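Local coordinates for alpha-L-rhamnosidase (PDB 4XHC), which hydrolyses terminal alpha-L-rhamnose from its substrates as a two-domain member of glycoside hydrolase family 78, at residues 419-422 against 427-430. Sequence-based numbering, arbitrary orientation.
Sequences FYVS and QVSW
Val-428 sets both of its methyls against the 419-422 segment and shows how a short chain reversal can pair its backbones at one end and pack side chains at the other. CG1 of Val-428 is the methyl anti to the backbone N (chi1 -176°), which carries it to the Phe-419 ring, where CD2 lies 3.8 Å from it; the approach is oblique, and the two side chains cross at about a right angle. The same methyl also touches CB of Phe-419. The other branch, CG2, comes within 4.3 Å of CG1 of Val-421, a looser apolar touch.

Ser-422 and Gln-427 form a single antiparallel hydrogen-bonded bridge, which closes a loop of four residues in the link that leads from strand 419-420 into helix 430-438 of the six-hairpin glycosidase domain. Ser-422 N donates to Gln-427 O over 2.9 Å, and Gln-427 N returns a bond of 3.0 Å to Ser-422 O. Val-421 CA adds a weak CA-H...O contact to Gln-427 O (3.4 Å).

Beyond the bridge, the polar ends turn to the 364-369 region: Ser-422 OG bonds Asn-366 OD1 and Ala-369 N, while the extended Gln-427 side chain spans from Asn-366 N at OE1 to Ser-364 O at NE2, which fixes the rotation of its amide. Ser-429 is the N-cap of helix 430-438: its OG caps a backbone N just beyond Trp-430 and also hydrogen-bonds Ser-432 OG.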
ATOM      1  N   PHE A 419     -46.598 -25.439  18.094  1.00 47.68           N
ATOM      2  CA  PHE A 419     -45.516 -25.062  17.190  1.00 45.44           C
ATOM      3  C   PHE A 419     -45.098 -26.284  16.371  1.00 44.54           C
ATOM      4  O   PHE A 419     -45.379 -27.421  16.742  1.00 45.51           O
ATOM      5  CB  PHE A 419     -44.274 -24.584  17.967  1.00 44.42           C
ATOM      6  CG  PHE A 419     -44.400 -23.214  18.590  1.00 44.40           C
ATOM      7  CD1 PHE A 419     -44.769 -22.111  17.828  1.00 44.67           C
ATOM      8  CD2 PHE A 419     -44.098 -23.014  19.934  1.00 44.60           C
ATOM      9  CE1 PHE A 419     -44.874 -20.844  18.407  1.00 44.58           C
ATOM     10  CE2 PHE A 419     -44.197 -21.748  20.512  1.00 45.07           C
ATOM     11  CZ  PHE A 419     -44.585 -20.661  19.747  1.00 44.18           C
ATOM     12  N   TYR A 420     -44.424 -26.039  15.257  1.00 43.23           N
ATOM     13  CA  TYR A 420     -43.786 -27.104  14.504  1.00 43.56           C
ATOM     14  C   TYR A 420     -42.413 -27.410  15.118  1.00 43.59           C
ATOM     15  O   TYR A 420     -41.698 -26.500  15.535  1.00 42.68           O
ATOM     16  CB  TYR A 420     -43.629 -26.710  13.028  1.00 44.01           C
ATOM     17  CG  TYR A 420     -44.933 -26.516  12.271  1.00 44.55           C
ATOM     18  CD1 TYR A 420     -45.612 -27.601  11.720  1.00 45.45           C
ATOM     19  CD2 TYR A 420     -45.476 -25.245  12.094  1.00 44.30           C
ATOM     20  CE1 TYR A 420     -46.797 -27.424  11.021  1.00 46.81           C
ATOM     21  CE2 TYR A 420     -46.662 -25.058  11.404  1.00 44.98           C
ATOM     22  CZ  TYR A 420     -47.316 -26.147  10.861  1.00 47.49           C
ATOM     23  OH  TYR A 420     -48.495 -25.957  10.167  1.00 49.68           O
ATOM     24  N   VAL A 421     -42.055 -28.691  15.159  1.00 43.40           N
ATOM     25  CA  VAL A 421     -40.726 -29.115  15.575  1.00 43.76           C
ATOM     26  C   VAL A 421     -39.850 -29.449  14.357  1.00 43.62           C
ATOM     27  O   VAL A 421     -40.351 -29.681  13.261  1.00 42.52           O
ATOM     28  CB  VAL A 421     -40.782 -30.316  16.539  1.00 46.21           C
ATOM     29  CG1 VAL A 421     -41.633 -29.976  17.751  1.00 47.35           C
ATOM     30  CG2 VAL A 421     -41.311 -31.570  15.853  1.00 47.32           C
ATOM     31  N   SER A 422     -38.537 -29.473  14.560  1.00 45.05           N
ATOM     32  CA  SER A 422     -37.577 -29.665  13.470  1.00 44.65           C
ATOM     33  C   SER A 422     -36.427 -30.596  13.892  1.00 43.77           C
ATOM     34  O   SER A 422     -35.839 -30.432  14.965  1.00 46.26           O
ATOM     35  CB  SER A 422     -37.037 -28.301  13.026  1.00 43.75           C
ATOM     36  OG  SER A 422     -36.287 -28.395  11.823  1.00 43.91           O
ATOM     37  N   GLN A 427     -36.521 -29.771  17.812  1.00 49.85           N
ATOM     38  CA  GLN A 427     -36.219 -28.386  18.183  1.00 50.11           C
ATOM     39  C   GLN A 427     -37.343 -27.442  17.791  1.00 47.91           C
ATOM     40  O   GLN A 427     -37.934 -27.604  16.733  1.00 46.11           O
ATOM     41  CB  GLN A 427     -34.938 -27.931  17.480  1.00 49.19           C
ATOM     42  CG  GLN A 427     -34.372 -26.616  17.987  1.00 49.30           C
ATOM     43  CD  GLN A 427     -33.331 -26.023  17.055  1.00 48.97           C
ATOM     44  OE1 GLN A 427     -33.642 -25.621  15.941  1.00 49.40           O
ATOM     45  NE2 GLN A 427     -32.097 -25.960  17.510  1.00 49.66           N
ATOM     46  N   VAL A 428     -37.589 -26.443  18.641  1.00 48.94           N
ATOM     47  CA  VAL A 428     -38.568 -25.389  18.396  1.00 46.98           C
ATOM     48  C   VAL A 428     -37.862 -24.051  18.129  1.00 46.33           C
ATOM     49  O   VAL A 428     -37.224 -23.470  19.029  1.00 46.67           O
ATOM     50  CB  VAL A 428     -39.509 -25.229  19.605  1.00 48.84           C
ATOM     51  CG1 VAL A 428     -40.586 -24.191  19.318  1.00 49.50           C
ATOM     52  CG2 VAL A 428     -40.148 -26.561  19.959  1.00 49.04           C
ATOM     53  N   SER A 429     -37.991 -23.560  16.899  1.00 44.56           N
ATOM     54  CA  SER A 429     -37.336 -22.318  16.479  1.00 45.82           C
ATOM     55  C   SER A 429     -38.354 -21.315  15.961  1.00 45.13           C
ATOM     56  O   SER A 429     -39.495 -21.675  15.676  1.00 45.61           O
ATOM     57  CB  SER A 429     -36.312 -22.607  15.377  1.00 46.22           C
ATOM     58  OG  SER A 429     -36.924 -23.077  14.175  1.00 43.45           O
ATOM     59  N   TRP A 430     -37.951 -20.052  15.853  1.00 44.51           N
ATOM     60  CA  TRP A 430     -38.796 -19.055  15.191  1.00 44.42           C
ATOM     61  C   TRP A 430     -38.890 -19.350  13.698  1.00 44.64           C
ATOM     62  O   TRP A 430     -39.951 -19.194  13.094  1.00 46.45           O
ATOM     63  CB  TRP A 430     -38.237 -17.645  15.368  1.00 44.36           C
ATOM     64  CG  TRP A 430     -38.552 -17.013  16.662  1.00 43.90           C
ATOM     65  CD1 TRP A 430     -38.003 -17.311  17.868  1.00 44.50           C
ATOM     66  CD2 TRP A 430     -39.467 -15.944  16.890  1.00 43.15           C
ATOM     67  NE1 TRP A 430     -38.526 -16.502  18.838  1.00 44.63           N
ATOM     68  CE2 TRP A 430     -39.427 -15.651  18.262  1.00 43.65           C
ATOM     69  CE3 TRP A 430     -40.323 -15.209  16.072  1.00 43.90           C
ATOM     70  CZ2 TRP A 430     -40.201 -14.655  18.835  1.00 44.51           C
ATOM     71  CZ3 TRP A 430     -41.095 -14.211  16.645  1.00 45.54           C
ATOM     72  CH2 TRP A 430     -41.025 -13.943  18.019  1.00 45.56           C
TER